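Local coordinates for protein aldehyde dehydrogenase (Anabaena variabilis, PDB 4H7N) that probably oxidises aldehydes to carboxylic acids with NAD+ as the electron acceptor, as members of the aldehyde dehydrogenase family generally do, at residues 249-254 with 280-285; 270-275 with 368-373; 242-247 with 396-401; 331-336 with 348-353; 265-270 with 391-396. One frame throughout, in Å; residues are numbered along the deposited sequence.

Contact 1: 249-254 with 280-285; sequences LATSAI and EEFYHQ
The CG2 methyl of T251 reaches the F282 ring obliquely, 3.5 Å from CD2, and this meeting forms the dense part of the contact. F282 carries its CG anti to the backbone N (chi1 177°), which swings the ring off its own helix and toward the neighbouring one. Two more groups meet that ring at its edge, near its plane: CD1 of I254 lies 3.8 Å from CZ, and CB of A250 stands 4.3 Å from CE2. The ring edge thus meets one turn of helix 247-259, from A250 to I254. Both helices lie on one side of the mostly parallel sheet of an alpha/beta domain, and strand 269-275 links them in sequence; I254 and F282 each rest on I272 of that strand. Their local axes approach to 9.7 Å and cross at 48°. Away from the sheet the contact turns polar and looser. OG1 of T251 and OE1 of Q285 are 3.2 Å apart without bonding each other. Instead K289 NZ is hydrogen-bonded to both oxygens and to S252 OG, while T251 OG1 is also bonded to the carbonyl of L247. Q285 itself, extended beyond CG, is partly exposed, in contrast to the buried T251 and F282.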
# COMPACT_ATOMS: atom_id res chain seq x y z
N LEU A 249 -11.88 18.62 32.16
CA LEU A 249 -10.89 18.21 31.21
C LEU A 249 -11.52 18.10 29.82
O LEU A 249 -10.92 18.50 28.83
CB LEU A 249 -10.29 16.84 31.62
CG LEU A 249 -9.45 16.90 32.92
CD1 LEU A 249 -8.92 15.49 33.26
CD2 LEU A 249 -8.29 17.91 32.88
N ALA A 250 -12.72 17.56 29.75
CA ALA A 250 -13.34 17.35 28.42
C ALA A 250 -13.56 18.68 27.69
O ALA A 250 -13.34 18.78 26.48
CB ALA A 250 -14.65 16.59 28.55
N THR A 251 -14.00 19.71 28.43
CA THR A 251 -14.26 20.99 27.78
C THR A 251 -12.94 21.66 27.38
O THR A 251 -12.87 22.23 26.30
CB THR A 251 -15.15 21.94 28.62
OG1 THR A 251 -14.56 22.11 29.91
CG2 THR A 251 -16.56 21.40 28.74
N SER A 252 -11.89 21.60 28.20
CA SER A 252 -10.61 22.16 27.77
C SER A 252 -10.04 21.37 26.56
O SER A 252 -9.49 21.96 25.63
CB SER A 252 -9.58 22.19 28.92
OG SER A 252 -9.96 23.05 30.00
N ALA A 253 -10.13 20.04 26.59
CA ALA A 253 -9.52 19.23 25.54
C ALA A 253 -10.23 19.45 24.19
O ALA A 253 -9.58 19.57 23.16
CB ALA A 253 -9.58 17.77 25.90
N ILE A 254 -11.57 19.49 24.24
CA ILE A 254 -12.39 19.61 23.02
C ILE A 254 -12.25 21.03 22.45
O ILE A 254 -12.13 21.21 21.23
CB ILE A 254 -13.84 19.22 23.30
CG1 ILE A 254 -13.90 17.69 23.44
CG2 ILE A 254 -14.78 19.76 22.23
CD1 ILE A 254 -15.12 17.16 24.11
N GLU A 280 -26.28 20.43 28.82
CA GLU A 280 -26.43 21.84 29.13
C GLU A 280 -25.19 22.36 29.88
O GLU A 280 -24.59 23.38 29.52
CB GLU A 280 -27.71 22.07 29.97
CG GLU A 280 -27.81 23.49 30.50
CD GLU A 280 -29.07 23.80 31.32
OE1 GLU A 280 -29.79 22.86 31.72
OE2 GLU A 280 -29.31 25.01 31.61
N GLU A 281 -24.81 21.64 30.92
CA GLU A 281 -23.65 21.97 31.75
C GLU A 281 -22.34 22.04 30.93
O GLU A 281 -21.49 22.94 31.09
CB GLU A 281 -23.59 20.87 32.79
CG GLU A 281 -22.48 20.84 33.79
CD GLU A 281 -22.69 19.68 34.76
OE1 GLU A 281 -23.78 19.00 34.73
OE2 GLU A 281 -21.77 19.45 35.56
N PHE A 282 -22.19 21.08 30.04
CA PHE A 282 -21.06 21.02 29.15
C PHE A 282 -21.00 22.21 28.20
O PHE A 282 -19.96 22.84 28.07
CB PHE A 282 -21.12 19.73 28.33
CG PHE A 282 -20.03 19.60 27.32
CD1 PHE A 282 -20.20 20.09 26.05
CD2 PHE A 282 -18.85 18.93 27.62
CE1 PHE A 282 -19.20 19.96 25.10
CE2 PHE A 282 -17.84 18.81 26.67
CZ PHE A 282 -18.02 19.33 25.41
N TYR A 283 -22.08 22.53 27.51
CA TYR A 283 -21.94 23.57 26.52
C TYR A 283 -21.74 24.94 27.17
O TYR A 283 -21.02 25.78 26.62
CB TYR A 283 -23.04 23.54 25.45
CG TYR A 283 -24.38 24.12 25.74
CD1 TYR A 283 -24.55 25.49 25.82
CD2 TYR A 283 -25.51 23.31 25.82
CE1 TYR A 283 -25.79 26.04 26.03
CE2 TYR A 283 -26.77 23.84 26.03
CZ TYR A 283 -26.92 25.21 26.14
OH TYR A 283 -28.15 25.78 26.38
N HIS A 284 -22.32 25.15 28.35
CA HIS A 284 -22.05 26.37 29.09
C HIS A 284 -20.62 26.49 29.53
O HIS A 284 -20.03 27.58 29.45
CB HIS A 284 -22.97 26.50 30.28
CG HIS A 284 -24.34 26.94 29.90
ND1 HIS A 284 -24.57 28.10 29.19
CD2 HIS A 284 -25.55 26.38 30.12
CE1 HIS A 284 -25.87 28.24 28.99
NE2 HIS A 284 -26.49 27.21 29.54
N GLN A 285 -20.03 25.38 29.95
CA GLN A 285 -18.62 25.45 30.31
C GLN A 285 -17.77 25.70 29.03
O GLN A 285 -16.82 26.51 29.03
CB GLN A 285 -18.19 24.25 31.14
CG GLN A 285 -16.80 24.47 31.68
CD GLN A 285 -16.21 23.32 32.46
OE1 GLN A 285 -15.05 23.40 32.84
NE2 GLN A 285 -16.97 22.24 32.67

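Contact 2: 270-275 with 368-373; sequences ERIYVA and PIMPVM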
# COMPACT_ATOMS: atom_id res chain seq x y z
N GLU A 270 -14.61 18.31 14.93
CA GLU A 270 -15.58 19.08 14.19
C GLU A 270 -17.03 18.73 14.54
O GLU A 270 -17.94 19.35 14.02
CB GLU A 270 -15.35 18.86 12.71
CG GLU A 270 -14.07 19.55 12.19
CD GLU A 270 -14.08 19.91 10.68
OE1 GLU A 270 -15.14 19.80 10.03
OE2 GLU A 270 -12.99 20.29 10.17
N ARG A 271 -17.24 17.73 15.39
CA ARG A 271 -18.59 17.32 15.84
C ARG A 271 -18.48 16.83 17.28
O ARG A 271 -17.58 16.09 17.58
CB ARG A 271 -19.11 16.14 15.05
CG ARG A 271 -18.97 16.34 13.58
CD ARG A 271 -19.54 15.16 12.84
NE ARG A 271 -18.60 14.08 12.63
CZ ARG A 271 -18.90 12.78 12.73
NH1 ARG A 271 -20.07 12.36 13.21
NH2 ARG A 271 -17.98 11.87 12.44
N ILE A 272 -19.42 17.22 18.13
CA ILE A 272 -19.36 16.93 19.54
C ILE A 272 -20.71 16.37 20.00
O ILE A 272 -21.76 17.01 19.79
CB ILE A 272 -19.01 18.20 20.32
CG1 ILE A 272 -17.65 18.75 19.87
CG2 ILE A 272 -18.92 17.88 21.79
CD1 ILE A 272 -17.51 20.25 20.18
N TYR A 273 -20.67 15.15 20.55
CA TYR A 273 -21.86 14.45 21.03
C TYR A 273 -21.76 14.31 22.54
O TYR A 273 -20.75 13.83 23.04
CB TYR A 273 -21.96 13.07 20.35
CG TYR A 273 -21.98 13.21 18.84
CD1 TYR A 273 -23.14 13.55 18.18
CD2 TYR A 273 -20.79 13.10 18.11
CE1 TYR A 273 -23.15 13.78 16.81
CE2 TYR A 273 -20.77 13.29 16.74
CZ TYR A 273 -21.95 13.64 16.09
OH TYR A 273 -21.91 13.80 14.75
N VAL A 274 -22.80 14.74 23.28
CA VAL A 274 -22.74 14.73 24.74
C VAL A 274 -23.98 14.08 25.33
O VAL A 274 -25.10 14.36 24.91
CB VAL A 274 -22.65 16.17 25.30
CG1 VAL A 274 -22.38 16.14 26.79
CG2 VAL A 274 -21.55 16.94 24.59
N ALA A 275 -23.77 13.22 26.32
CA ALA A 275 -24.87 12.60 27.05
C ALA A 275 -25.88 13.69 27.41
O ALA A 275 -25.49 14.75 27.95
CB ALA A 275 -24.35 11.95 28.32
N PRO A 368 -13.13 27.04 13.20
CA PRO A 368 -13.12 26.89 14.66
C PRO A 368 -14.55 26.72 15.21
O PRO A 368 -14.98 27.45 16.11
CB PRO A 368 -12.50 28.20 15.12
CG PRO A 368 -13.03 29.21 14.15
CD PRO A 368 -13.15 28.46 12.82
N ILE A 369 -15.26 25.76 14.66
CA ILE A 369 -16.69 25.60 14.93
C ILE A 369 -16.94 24.37 15.80
O ILE A 369 -16.38 23.32 15.55
CB ILE A 369 -17.48 25.40 13.64
CG1 ILE A 369 -17.09 26.46 12.62
CG2 ILE A 369 -18.97 25.50 13.92
CD1 ILE A 369 -17.14 27.89 13.13
N MSE A 370 -17.81 24.53 16.79
CA MSE A 370 -18.08 23.49 17.76
C MSE A 370 -19.58 23.30 17.78
O MSE A 370 -20.27 23.99 18.56
CB MSE A 370 -17.55 23.93 19.11
CG MSE A 370 -16.03 23.85 19.17
SE MSE A 370 -15.28 24.72 20.76
CE MSE A 370 -15.51 26.59 20.27
N PRO A 371 -20.11 22.46 16.90
CA PRO A 371 -21.52 22.08 16.99
C PRO A 371 -21.71 20.96 18.00
O PRO A 371 -21.05 19.91 17.89
CB PRO A 371 -21.84 21.58 15.56
CG PRO A 371 -20.53 21.16 14.99
CD PRO A 371 -19.42 21.74 15.83
N VAL A 372 -22.61 21.15 18.94
CA VAL A 372 -22.80 20.22 20.04
C VAL A 372 -24.19 19.61 20.05
O VAL A 372 -25.15 20.32 20.13
CB VAL A 372 -22.57 20.94 21.39
CG1 VAL A 372 -22.57 19.95 22.53
CG2 VAL A 372 -21.23 21.65 21.34
N MSE A 373 -24.29 18.29 20.01
CA MSE A 373 -25.58 17.58 19.97
C MSE A 373 -25.73 16.68 21.18
O MSE A 373 -24.80 15.98 21.50
CB MSE A 373 -25.55 16.59 18.80
CG MSE A 373 -26.38 17.06 17.64
SE MSE A 373 -26.46 15.68 16.25
CE MSE A 373 -28.21 14.86 16.52
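I272 and V372 face each other as a bridged pair of parallel strands, 269-275 and 369-375, adjacent in the seven-stranded sheet of the alpha/beta domain. The two short segments diverge by 29°. On the face that carries these residues, the CD1 tip of I272 settles into a notch between two side chains of the other strand: it is 3.8 Å from CB of the selenomethionine M370 and 4.1 Å from CG2 of V372. V372 in turn is the bump between two neighbours, because its other methyl, CG1, lies 3.8 Å from CG2 of V274. F282, from helix 279-292, covers I272 and V274 on this side. The opposite face is filled differently. Selenomethionine M373 lies alongside Y273, both pointing the same way, and its SE meets the ring edge 3.9 Å from CE1. The line from ring centroid to SE is 78° off the ring normal, which makes this an edge-on Met-aromatic contact. Between the faces the backbones zip together: I272 N donates to P371 O (3.2 Å), M373 N to I272 O (2.8 Å) and V274 N to M373 O (3.0 Å). The ladder stops at P371, which has no N-H; its CG presses instead against the carbonyl oxygen of E270, 3.3 Å away. Y273 OH is held from two quarters, by H356 NE2 and, within its own strand, by R271 NH1, with the hydroxyl oxygen lying 17° out of the guanidinium plane.

Contact 3: 242-247 with 396-401; sequences LESANL and VFAGSE
L242 lays its isobutyl group beside A398, with CD1 3.7 Å from the alanine CB. The contact joins two loops where neighbouring parallel strands of the alpha/beta sheet end: 242-247 leads from strand 237-241 into helix 247-259, while the segment 396-401 carries the chain out of strand 393-397 and into helix 401-408. The strand pairing persists as far as L242, whose N donates to F397 O at 2.9 Å with an N-H...O angle of 160°. Beyond that point the first loop folds into a type I turn, closed by A245 N bonding to L242 O at 2.9 Å, and side chains take over from the ladder. A245 CB packs 3.9 Å from CB of F397. The F397 ring itself turns to helix 247-259, whereas V396 faces helix 401-408, so successive residues of the strand serve opposite faces of the sheet. S244 places OG between its backbone N and carbonyl carbon (chi1 64°), and from there the oxygen accepts the backbone N-H of G399 at 2.7 Å. The same OG is also hydrogen-bonded to E403 OE1, which ties the turn to the start of helix 401-408. G399 presents only backbone here, and S244 CB comes to 3.7 Å from its CA. Each loop closes with an N-cap: N246 OD1 is bonded to L249 N, and S400 OG to E403 N. Where the loops part, one water bridges them, accepting from N246 N and donating to A398 O, both at 2.8 Å.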
# COMPACT_ATOMS: atom_id res chain seq x y z
N LEU A 242 -19.36 10.95 27.42
CA LEU A 242 -20.29 10.15 28.21
C LEU A 242 -20.59 10.80 29.53
O LEU A 242 -19.85 11.69 30.03
CB LEU A 242 -19.73 8.73 28.43
CG LEU A 242 -19.33 8.00 27.13
CD1 LEU A 242 -18.67 6.67 27.50
CD2 LEU A 242 -20.53 7.79 26.21
N GLU A 243 -21.68 10.30 30.13
CA GLU A 243 -22.27 10.87 31.32
C GLU A 243 -21.27 10.94 32.48
O GLU A 243 -21.30 11.89 33.24
CB GLU A 243 -23.45 9.96 31.70
CG GLU A 243 -24.35 10.50 32.77
CD GLU A 243 -25.68 9.73 32.75
OE1 GLU A 243 -25.66 8.48 32.88
OE2 GLU A 243 -26.72 10.38 32.56
N SER A 244 -20.42 9.91 32.62
CA SER A 244 -19.39 9.82 33.66
C SER A 244 -18.13 10.69 33.43
O SER A 244 -17.20 10.66 34.24
CB SER A 244 -18.93 8.36 33.80
OG SER A 244 -18.30 7.89 32.62
N ALA A 245 -18.07 11.41 32.31
CA ALA A 245 -16.81 12.11 31.94
C ALA A 245 -16.37 13.16 32.95
O ALA A 245 -17.20 13.71 33.64
CB ALA A 245 -16.95 12.78 30.58
N ASN A 246 -15.09 13.51 32.94
CA ASN A 246 -14.58 14.66 33.68
C ASN A 246 -14.79 15.88 32.77
O ASN A 246 -14.03 16.07 31.81
CB ASN A 246 -13.10 14.50 34.03
CG ASN A 246 -12.50 15.69 34.77
OD1 ASN A 246 -12.94 16.83 34.62
ND2 ASN A 246 -11.46 15.44 35.56
N LEU A 247 -15.83 16.67 33.06
CA LEU A 247 -16.24 17.75 32.14
C LEU A 247 -15.25 18.90 32.05
O LEU A 247 -15.21 19.60 31.04
CB LEU A 247 -17.60 18.32 32.54
CG LEU A 247 -18.74 17.31 32.47
CD1 LEU A 247 -20.03 17.98 32.95
CD2 LEU A 247 -18.89 16.73 31.08
N VAL A 396 -13.12 9.97 22.84
CA VAL A 396 -14.16 9.54 23.76
C VAL A 396 -13.73 9.86 25.16
O VAL A 396 -12.61 9.53 25.55
CB VAL A 396 -14.39 8.01 23.68
CG1 VAL A 396 -15.53 7.61 24.59
CG2 VAL A 396 -14.71 7.58 22.23
N PHE A 397 -14.64 10.45 25.94
CA PHE A 397 -14.42 10.84 27.31
C PHE A 397 -15.39 10.11 28.20
O PHE A 397 -16.61 10.07 27.95
CB PHE A 397 -14.63 12.34 27.53
CG PHE A 397 -13.67 13.21 26.80
CD1 PHE A 397 -13.86 13.50 25.47
CD2 PHE A 397 -12.56 13.74 27.46
CE1 PHE A 397 -12.97 14.28 24.78
CE2 PHE A 397 -11.67 14.56 26.79
CZ PHE A 397 -11.89 14.83 25.45
N ALA A 398 -14.84 9.54 29.25
CA ALA A 398 -15.65 8.95 30.28
C ALA A 398 -14.95 8.98 31.63
O ALA A 398 -13.81 9.47 31.78
CB ALA A 398 -16.02 7.52 29.89
N GLY A 399 -15.65 8.41 32.61
CA GLY A 399 -15.20 8.34 33.99
C GLY A 399 -14.09 7.36 34.17
O GLY A 399 -13.46 7.38 35.20
N SER A 400 -13.83 6.50 33.20
CA SER A 400 -12.75 5.55 33.32
C SER A 400 -12.27 5.21 31.93
O SER A 400 -13.03 5.33 30.99
CB SER A 400 -13.22 4.27 34.04
OG SER A 400 -14.05 3.50 33.14
N GLU A 401 -11.03 4.75 31.81
CA GLU A 401 -10.55 4.38 30.51
C GLU A 401 -11.33 3.19 29.95
O GLU A 401 -11.62 3.17 28.76
CB GLU A 401 -9.03 4.16 30.49
CG GLU A 401 -8.55 2.78 30.89
CD GLU A 401 -7.03 2.60 30.80
OE1 GLU A 401 -6.27 3.52 31.18
OE2 GLU A 401 -6.61 1.49 30.38
O HOH W 1 -13.45 12.19 31.13

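Contact 4: 331-336 with 348-353; sequences IHCGGK and PTVMTN
H332 uses both its backbone and its ring to hold the facing strand. Its N-H donates to V350 O at 2.9 Å, while NE2 lies 2.8 Å from OG1 of T352 in a nearly straight bond (175°) whose donor could be either atom. The threonine OG1 sits between its own backbone N and carbonyl carbon (chi1 66°), bringing the hydroxyl to the ring edge. V350 O is also near the plane of the imidazole, and Y283 meets the ring at about 45°. This antiparallel pair forms one margin of the seven-stranded sheet: strand 330-333 is outermost within the chain, and 349-352 continues inward, its T349 and M351 bonded through their backbones to strand 369-375. I331 and M351 form a non-hydrogen-bonded pair, so side chains do the work there, with I331 CD1 4.0 Å from CG of the selenomethionine. Past H332 the ladder deteriorates. V350 N makes a weak bond to C333 SG at 3.6 Å, and C333 O receives a CA-H...O contact from T349 CA at 3.3 Å. The chain then bends away through G334 and G335, both at positive phi. There T349 OG1 takes the N-H of G335 at 2.9 Å, and it is also hydrogen-bonded to R347 O.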
# COMPACT_ATOMS: atom_id res chain seq x y z
N ILE A 331 -26.45 30.04 17.72
CA ILE A 331 -25.06 30.43 17.90
C ILE A 331 -24.94 31.04 19.28
O ILE A 331 -25.59 32.03 19.55
CB ILE A 331 -24.65 31.55 16.91
CG1 ILE A 331 -24.96 31.15 15.45
CG2 ILE A 331 -23.20 31.98 17.12
CD1 ILE A 331 -24.00 30.25 14.80
N HIS A 332 -24.10 30.47 20.13
CA HIS A 332 -23.91 31.02 21.46
C HIS A 332 -22.77 32.02 21.55
O HIS A 332 -22.77 32.88 22.42
CB HIS A 332 -23.71 29.91 22.46
CG HIS A 332 -24.87 28.98 22.53
ND1 HIS A 332 -25.90 29.14 23.43
CD2 HIS A 332 -25.21 27.91 21.77
CE1 HIS A 332 -26.81 28.19 23.25
NE2 HIS A 332 -26.41 27.44 22.24
N CYS A 333 -21.78 31.91 20.68
CA CYS A 333 -20.62 32.79 20.69
C CYS A 333 -19.97 32.67 19.33
O CYS A 333 -20.13 31.67 18.60
CB CYS A 333 -19.63 32.44 21.83
SG CYS A 333 -18.79 30.81 21.75
N GLY A 334 -19.25 33.71 18.97
CA GLY A 334 -18.64 33.81 17.66
C GLY A 334 -19.65 33.77 16.52
O GLY A 334 -20.56 34.54 16.51
N GLY A 335 -19.42 32.94 15.51
CA GLY A 335 -20.42 32.77 14.47
C GLY A 335 -20.39 33.73 13.30
O GLY A 335 -21.30 33.72 12.50
N LYS A 336 -19.31 34.50 13.16
CA LYS A 336 -19.17 35.45 12.06
C LYS A 336 -17.81 35.36 11.38
O LYS A 336 -16.79 35.62 12.02
CB LYS A 336 -19.27 36.87 12.59
CG LYS A 336 -20.57 37.21 13.26
CD LYS A 336 -20.49 38.63 13.80
CE LYS A 336 -20.94 38.72 15.26
NZ LYS A 336 -22.40 38.47 15.40
N PRO A 348 -13.81 31.35 17.78
CA PRO A 348 -14.37 30.11 18.32
C PRO A 348 -15.89 30.20 18.45
O PRO A 348 -16.41 31.16 18.99
CB PRO A 348 -13.70 30.00 19.69
CG PRO A 348 -12.38 30.66 19.49
CD PRO A 348 -12.69 31.84 18.61
N THR A 349 -16.58 29.24 17.87
CA THR A 349 -18.01 29.31 17.70
C THR A 349 -18.65 28.06 18.27
O THR A 349 -18.35 26.96 17.81
CB THR A 349 -18.33 29.42 16.22
OG1 THR A 349 -17.73 30.61 15.70
CG2 THR A 349 -19.79 29.43 15.94
N VAL A 350 -19.50 28.22 19.30
CA VAL A 350 -20.30 27.11 19.86
C VAL A 350 -21.73 27.24 19.34
O VAL A 350 -22.34 28.30 19.50
CB VAL A 350 -20.31 27.11 21.39
CG1 VAL A 350 -21.16 25.97 21.95
CG2 VAL A 350 -18.88 27.03 21.92
N MSE A 351 -22.25 26.16 18.77
CA MSE A 351 -23.62 26.11 18.30
C MSE A 351 -24.35 24.90 18.83
O MSE A 351 -23.78 23.82 18.96
CB MSE A 351 -23.71 25.95 16.80
CG MSE A 351 -22.66 26.66 15.98
SE MSE A 351 -23.03 26.36 14.03
CE MSE A 351 -23.85 24.66 14.04
N THR A 352 -25.63 25.06 19.08
CA THR A 352 -26.50 23.96 19.51
C THR A 352 -27.77 23.96 18.63
O THR A 352 -27.89 24.77 17.69
CB THR A 352 -26.87 24.03 21.03
OG1 THR A 352 -27.67 25.19 21.28
CG2 THR A 352 -25.60 24.08 21.95
N ASN A 353 -28.70 23.07 18.95
CA ASN A 353 -29.82 22.76 18.08
C ASN A 353 -29.34 22.39 16.68
O ASN A 353 -29.79 22.93 15.70
CB ASN A 353 -30.75 23.94 18.01
CG ASN A 353 -32.18 23.54 17.74
OD1 ASN A 353 -32.73 22.68 18.42
ND2 ASN A 353 -32.80 24.15 16.73

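Contact 5: 265-270 with 391-396; sequences SCLSIE and GLSAAV
From C266 to I269 the backbone runs within 21° of the direction from L392 to A395, yet the nearest CA atoms, those of L267 and S393, are 6.8 Å apart and no hydrogen bond spans the gap. Side chains therefore make the contact. L392 CD2 is its focal methyl, 3.6 Å from C266 CB and equally 3.6 Å from L267 CD2. The leucine reaches them with CG anti to its backbone N (chi1 -166°), while L267 approaches at a slant. The same L267 CD2 also passes 3.5 Å from S393 OG in a van der Waals contact; the hydroxyl itself is hydrogen-bonded to D237 OD2. D237 begins strand 237-241, which lies between strands 269-275 and 393-397 in the mostly parallel sheet of the alpha/beta domain and explains the spacing here. Across this middle strand I269 CD1 and A395 CB come only to 4.4 Å, and I269 also packs on A239. The loop before strand 269-275 is shaped by S265: its OG accepts from L267 N at 3.1 Å, an ST turn, and its O accepts from S268 N at 3.2 Å, closing a type I turn that presents C266 and L267 to L392. The side chain of L392 is also about 4 Å from that of E232, the predicted active-site glutamate, so this contact borders the probable catalytic centre.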
# COMPACT_ATOMS: atom_id res chain seq x y z
N SER A 265 -7.29 22.00 10.29
CA SER A 265 -6.57 20.80 10.55
C SER A 265 -7.47 19.62 10.23
O SER A 265 -8.64 19.60 10.64
CB SER A 265 -6.13 20.71 11.98
OG SER A 265 -5.48 19.53 12.26
N CYS A 266 -6.87 18.62 9.58
CA CYS A 266 -7.49 17.29 9.34
C CYS A 266 -7.97 16.67 10.67
O CYS A 266 -8.97 15.96 10.70
CB CYS A 266 -6.46 16.34 8.65
SG CYS A 266 -6.12 16.91 6.96
N LEU A 267 -7.25 16.98 11.75
CA LEU A 267 -7.42 16.39 13.10
C LEU A 267 -8.25 17.23 14.05
O LEU A 267 -8.36 16.93 15.25
CB LEU A 267 -6.04 16.23 13.78
CG LEU A 267 -5.04 15.49 12.92
CD1 LEU A 267 -3.65 15.54 13.52
CD2 LEU A 267 -5.53 14.09 12.70
N SER A 268 -8.86 18.26 13.53
CA SER A 268 -9.68 19.12 14.33
C SER A 268 -10.93 18.33 14.73
O SER A 268 -11.53 17.64 13.89
CB SER A 268 -10.14 20.34 13.49
OG SER A 268 -10.64 21.29 14.38
N ILE A 269 -11.37 18.51 15.97
CA ILE A 269 -12.67 18.02 16.42
C ILE A 269 -13.74 18.91 15.73
O ILE A 269 -13.76 20.12 15.94
CB ILE A 269 -12.84 18.08 17.95
CG1 ILE A 269 -11.82 17.21 18.69
CG2 ILE A 269 -14.28 17.71 18.33
CD1 ILE A 269 -11.79 15.75 18.23
N GLU A 270 -14.61 18.31 14.93
CA GLU A 270 -15.58 19.08 14.19
C GLU A 270 -17.03 18.73 14.54
O GLU A 270 -17.94 19.35 14.02
CB GLU A 270 -15.35 18.86 12.71
CG GLU A 270 -14.07 19.55 12.19
CD GLU A 270 -14.08 19.91 10.68
OE1 GLU A 270 -15.14 19.80 10.03
OE2 GLU A 270 -12.99 20.29 10.17
N GLY A 391 -12.98 9.07 8.38
CA GLY A 391 -12.60 8.06 9.35
C GLY A 391 -11.18 8.19 9.79
O GLY A 391 -10.45 7.20 9.89
N LEU A 392 -10.78 9.44 10.08
CA LEU A 392 -9.42 9.71 10.43
C LEU A 392 -9.20 9.49 11.93
O LEU A 392 -8.38 8.63 12.32
CB LEU A 392 -9.05 11.17 10.04
CG LEU A 392 -7.58 11.51 10.04
CD1 LEU A 392 -6.78 10.66 9.06
CD2 LEU A 392 -7.30 12.98 9.71
N SER A 393 -9.91 10.26 12.77
CA SER A 393 -9.76 10.10 14.22
C SER A 393 -11.05 10.36 14.96
O SER A 393 -12.04 10.78 14.37
CB SER A 393 -8.69 11.10 14.76
OG SER A 393 -7.95 11.71 13.72
N ALA A 394 -10.98 10.25 16.28
CA ALA A 394 -12.09 10.54 17.17
C ALA A 394 -11.61 10.65 18.62
O ALA A 394 -10.48 10.32 18.94
CB ALA A 394 -13.17 9.46 17.07
N ALA A 395 -12.49 11.10 19.48
CA ALA A 395 -12.20 11.16 20.92
C ALA A 395 -13.39 10.65 21.73
O ALA A 395 -14.55 10.92 21.35
CB ALA A 395 -11.85 12.56 21.31
N VAL A 396 -13.12 9.97 22.84
CA VAL A 396 -14.16 9.54 23.76
C VAL A 396 -13.73 9.86 25.16
O VAL A 396 -12.61 9.53 25.55
CB VAL A 396 -14.39 8.01 23.68
CG1 VAL A 396 -15.53 7.61 24.59
CG2 VAL A 396 -14.71 7.58 22.23

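All five contacts lie in or against one seven-stranded sheet. Contact 4 forms one margin and shares the 349-352/369-375 junction with contact 2, their centres about 11 Å apart. Contact 1 lies in the helical layer, its centre about 10 Å from that of contact 2; its helices 247-259 and 279-292 flank strand 269-275 in the sequence. Contacts 3 and 5 use opposite ends of strand 393-397, with centres about 18 Å apart; contact 5 also shares E270 with contact 2. Contact 3 spans the widest sequence interval, and the other four close within it. The sheet is thus assembled from sequence-distant strands, with contact 5, at the start of strand 393-397, next to the predicted active-site E232.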